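Local coordinates for BDI_3064 protein (Parabacteroides distasonis ATCC 8503, PDB 5Z06) that hydrolyses linear beta-1,2-glucan and beta-1,2-glucooligosaccharides of four or more units from the non-reducing end, releasing sophorose, at residues 95-99 against 100-104; 248-251 against 252-255. One frame throughout, in Å; residues are numbered along the deposited sequence.

Interaction 1 of 2, residues 95-99 against 100-104; sequences ESMNA and AALPN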
loop_
_atom_site.group_PDB
_atom_site.type_symbol
_atom_site.label_atom_id
_atom_site.label_comp_id
_atom_site.label_asym_id
_atom_site.label_seq_id
_atom_site.Cartn_x
_atom_site.Cartn_y
_atom_site.Cartn_z
ATOM N N GLU A 95 -23.284 -25.909 -16.566
ATOM C CA GLU A 95 -24.149 -26.985 -17.088
ATOM C C GLU A 95 -23.782 -28.317 -16.460
ATOM O O GLU A 95 -22.669 -28.492 -15.952
ATOM C CB GLU A 95 -23.995 -27.163 -18.607
ATOM C CG GLU A 95 -23.954 -25.897 -19.448
ATOM C CD GLU A 95 -25.265 -25.136 -19.509
ATOM O OE1 GLU A 95 -26.275 -25.557 -18.886
ATOM O OE2 GLU A 95 -25.270 -24.083 -20.185
ATOM N N SER A 96 -24.728 -29.258 -16.508
ATOM C CA SER A 96 -24.427 -30.659 -16.246
ATOM C C SER A 96 -23.407 -31.101 -17.244
ATOM O O SER A 96 -23.391 -30.636 -18.379
ATOM C CB SER A 96 -25.659 -31.537 -16.377
ATOM O OG SER A 96 -26.531 -31.275 -15.305
ATOM N N MET A 97 -22.525 -31.975 -16.805
ATOM C CA MET A 97 -21.443 -32.432 -17.652
ATOM C C MET A 97 -20.917 -33.734 -17.136
ATOM O O MET A 97 -21.041 -34.049 -15.959
ATOM C CB MET A 97 -20.291 -31.420 -17.668
ATOM C CG MET A 97 -19.699 -31.114 -16.293
ATOM S SD MET A 97 -18.417 -29.858 -16.294
ATOM C CE MET A 97 -17.145 -30.637 -17.276
ATOM N N ASN A 98 -20.302 -34.473 -18.034
ATOM C CA ASN A 98 -19.498 -35.603 -17.655
ATOM C C ASN A 98 -18.392 -35.098 -16.710
ATOM O O ASN A 98 -17.538 -34.306 -17.113
ATOM C CB ASN A 98 -18.931 -36.253 -18.922
ATOM C CG ASN A 98 -17.842 -37.258 -18.639
ATOM O OD1 ASN A 98 -17.744 -37.809 -17.536
ATOM N ND2 ASN A 98 -16.997 -37.510 -19.650
ATOM N N ALA A 99 -18.435 -35.561 -15.459
ATOM C CA ALA A 99 -17.400 -35.273 -14.452
ATOM C C ALA A 99 -15.951 -35.470 -14.945
ATOM O O ALA A 99 -15.063 -34.729 -14.556
ATOM C CB ALA A 99 -17.647 -36.106 -13.196
ATOM N N ALA A 100 -15.712 -36.453 -15.803
ATOM C CA ALA A 100 -14.369 -36.675 -16.368
ATOM C C ALA A 100 -13.850 -35.545 -17.279
ATOM O O ALA A 100 -12.657 -35.473 -17.545
ATOM C CB ALA A 100 -14.338 -37.996 -17.132
ATOM N N ALA A 101 -14.754 -34.714 -17.800
ATOM C CA ALA A 101 -14.390 -33.586 -18.669
ATOM C C ALA A 101 -13.903 -32.380 -17.854
ATOM O O ALA A 101 -13.263 -31.478 -18.408
ATOM C CB ALA A 101 -15.571 -33.183 -19.534
ATOM N N LEU A 102 -14.208 -32.388 -16.552
ATOM C CA LEU A 102 -13.653 -31.437 -15.589
ATOM C C LEU A 102 -12.141 -31.438 -15.642
ATOM O O LEU A 102 -11.541 -32.432 -16.076
ATOM C CB LEU A 102 -14.069 -31.756 -14.159
ATOM C CG LEU A 102 -15.529 -31.587 -13.775
ATOM C CD1 LEU A 102 -15.727 -32.224 -12.414
ATOM C CD2 LEU A 102 -15.902 -30.111 -13.753
ATOM N N PRO A 103 -11.520 -30.326 -15.195
ATOM C CA PRO A 103 -10.080 -30.221 -15.369
ATOM C C PRO A 103 -9.264 -31.147 -14.470
ATOM O O PRO A 103 -9.737 -31.614 -13.441
ATOM C CB PRO A 103 -9.796 -28.752 -15.039
ATOM C CG PRO A 103 -11.113 -28.062 -15.131
ATOM C CD PRO A 103 -12.090 -29.070 -14.674
ATOM N N ASN A 104 -8.056 -31.440 -14.908
ATOM C CA ASN A 104 -7.035 -31.931 -14.017
ATOM C C ASN A 104 -6.399 -30.719 -13.342
ATOM O O ASN A 104 -6.353 -29.622 -13.901
ATOM C CB ASN A 104 -5.972 -32.743 -14.757
ATOM C CG ASN A 104 -6.528 -34.028 -15.372
ATOM O OD1 ASN A 104 -7.576 -34.537 -14.965
ATOM N ND2 ASN A 104 -5.826 -34.543 -16.366
HETATM O O HOH W 1 -11.821 -34.453 -13.469
#
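The flat side-chain amide of Asn98 turns one face to the first turn of the short 3-10 segment. Ala101 N lies over that face, 4.0 Å from Asn98 ND2. Ala100 N lies on the same side and bonds to Asn98 OD1 at 3.0 Å, steeply above the carbonyl plane (67° out of it). Ala100 CB is also on this side, lower toward the edge, 3.4 Å from Asn98 OD1. In Asn98 a chi1 of 168° sets CG beside its own carbonyl carbon, on the side of the chain that leads to Ala100, and this brings OD1 to Ala100 N.

This is an Asx turn overlapping a beta turn. The backbone O of Asn98 accepts Ala101 N at 2.9 Å, and Leu102 N bonds to Ala99 O at 3.2 Å. The loop links strand 86-93 of one antiparallel sheet to strand 104-109 of another.

The Met97 side chain crosses that of Leu102 at about a right angle. Its SD touches Leu102 CD2 at 3.6 Å. A bend at chi3 (-64°) brings Met97 CE to 3.5 Å from Leu102 N and also against Ala101 CB. Tyr58 and Tyr170, from neighbouring strands, pack on Met97 too. Leu102 folds back over its turn, with CB 3.2 Å from Ala99 O. A water bridges Ala99 O and Leu102 O through weak bonds, while Tyr58 OH bonds to Ala101 O.

Interaction 2 of 2, residues 248-251 against 252-255; sequences LGEV and GKKA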
loop_
_atom_site.group_PDB
_atom_site.type_symbol
_atom_site.label_atom_id
_atom_site.label_comp_id
_atom_site.label_asym_id
_atom_site.label_seq_id
_atom_site.Cartn_x
_atom_site.Cartn_y
_atom_site.Cartn_z
ATOM N N LEU A 248 -20.732 2.555 -5.037
ATOM C CA LEU A 248 -21.967 2.506 -5.828
ATOM C C LEU A 248 -21.793 3.134 -7.188
ATOM O O LEU A 248 -22.462 2.749 -8.128
ATOM C CB LEU A 248 -23.115 3.227 -5.104
ATOM C CG LEU A 248 -23.436 2.593 -3.754
ATOM C CD1 LEU A 248 -24.258 3.541 -2.899
ATOM C CD2 LEU A 248 -24.151 1.270 -3.957
ATOM N N GLY A 249 -20.911 4.117 -7.288
ATOM C CA GLY A 249 -20.689 4.838 -8.540
ATOM C C GLY A 249 -21.844 5.712 -8.975
ATOM O O GLY A 249 -21.867 6.132 -10.097
ATOM N N GLU A 250 -22.761 6.025 -8.060
ATOM C CA GLU A 250 -24.008 6.680 -8.372
ATOM C C GLU A 250 -24.360 7.640 -7.244
ATOM O O GLU A 250 -24.248 7.296 -6.058
ATOM C CB GLU A 250 -25.084 5.626 -8.505
ATOM C CG GLU A 250 -26.474 6.187 -8.730
ATOM C CD GLU A 250 -27.472 5.135 -9.186
ATOM O OE1 GLU A 250 -27.076 3.962 -9.370
ATOM O OE2 GLU A 250 -28.659 5.504 -9.351
ATOM N N VAL A 251 -24.781 8.835 -7.625
ATOM C CA VAL A 251 -25.106 9.884 -6.687
ATOM C C VAL A 251 -26.596 9.846 -6.363
ATOM O O VAL A 251 -27.419 9.553 -7.215
ATOM C CB VAL A 251 -24.740 11.261 -7.249
ATOM C CG1 VAL A 251 -24.872 12.330 -6.166
ATOM C CG2 VAL A 251 -23.309 11.241 -7.776
ATOM N N GLY A 252 -26.930 10.171 -5.121
ATOM C CA GLY A 252 -28.318 10.179 -4.663
ATOM C C GLY A 252 -28.849 8.784 -4.443
ATOM O O GLY A 252 -30.034 8.572 -4.465
ATOM N N LYS A 253 -27.970 7.834 -4.206
ATOM C CA LYS A 253 -28.354 6.445 -4.112
ATOM C C LYS A 253 -28.331 6.042 -2.677
ATOM O O LYS A 253 -27.294 6.185 -2.001
ATOM C CB LYS A 253 -27.383 5.568 -4.890
ATOM C CG LYS A 253 -27.802 4.115 -4.996
ATOM C CD LYS A 253 -29.121 3.915 -5.745
ATOM C CE LYS A 253 -29.163 2.496 -6.320
ATOM N NZ LYS A 253 -30.490 2.048 -6.842
ATOM N N LYS A 254 -29.476 5.546 -2.216
ATOM C CA LYS A 254 -29.625 5.069 -0.866
ATOM C C LYS A 254 -29.288 3.597 -0.844
ATOM O O LYS A 254 -29.696 2.848 -1.727
ATOM C CB LYS A 254 -31.052 5.284 -0.357
ATOM C CG LYS A 254 -31.238 4.795 1.071
ATOM C CD LYS A 254 -32.376 5.522 1.781
ATOM C CE LYS A 254 -32.346 5.252 3.281
ATOM N NZ LYS A 254 -33.555 5.783 3.977
ATOM N N ALA A 255 -28.520 3.190 0.157
ATOM C CA ALA A 255 -28.246 1.773 0.374
ATOM C C ALA A 255 -28.234 1.456 1.857
ATOM O O ALA A 255 -27.877 2.288 2.682
ATOM C CB ALA A 255 -26.933 1.351 -0.279
#
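Between Leu248 and Ala255 the backbone reverses, the two halves running 147° apart, through an open turn close to type II with Val251 and Gly252 at its corners.

Glu250 and Lys253 rise from the same side of this turn. The carboxylate of Glu250 presents its face to the lysine methylenes. Lys253 CD sits over it, 4.0 Å from Glu250 CD, and Lys253 CE is 4.0 Å from Glu250 OE1. Lower down, Glu250 CG meets Lys253 CB at 4.0 Å. The lysine chain is bent at chi2 (62°), which lays its outer part across the carboxylate. The charged ends are not in contact, with Glu250 OE2 4.6 Å from Lys253 NZ, but their attraction may still add to the pairing. Lys253 also makes a cation-pi contact with Phe226. With an alanine here, the Glu250 carboxylate would probably lose the methylenes over its face, and Phe226 its cation.

Leu248 packs with its CD1 against the inner part of Lys253, 4.2 Å from Lys253 CG. The same Leu248 CD1 is 4.3 Å from the buried Ala255 CB, and Ile205 packs on both Leu248 and Ala255. Gly252 has a positive phi (75°), and a CB there would run into Val251 O. The turn is closed from outside: the hydroxyl of Thr279 hydrogen-bonds to both Glu250 O and Lys253 N. The turn joins strand 243-247 to strand 254-262 of a four-stranded antiparallel sheet, an arrangement consistent with the E-F connection of a fibronectin type III-like domain.

How the interactions relate
Interaction 1 comes first along the chain and closes well before interaction 2 opens. Their centres are about 41 Å apart, and their nearest atoms about 30 Å, so they do not touch. They share no sheet. Residues 95-104 join strand 86-93 to strand 104-109, two strands of different antiparallel sheets in the N-terminal beta region. Residues 248-255 lead from strand 243-247 into strand 254-262, in a separate beta region further along. Both come before the mainly helical part of the chain, whose first long helix is 284-297. One thus connects two sheets, the other two strands of a later beta region.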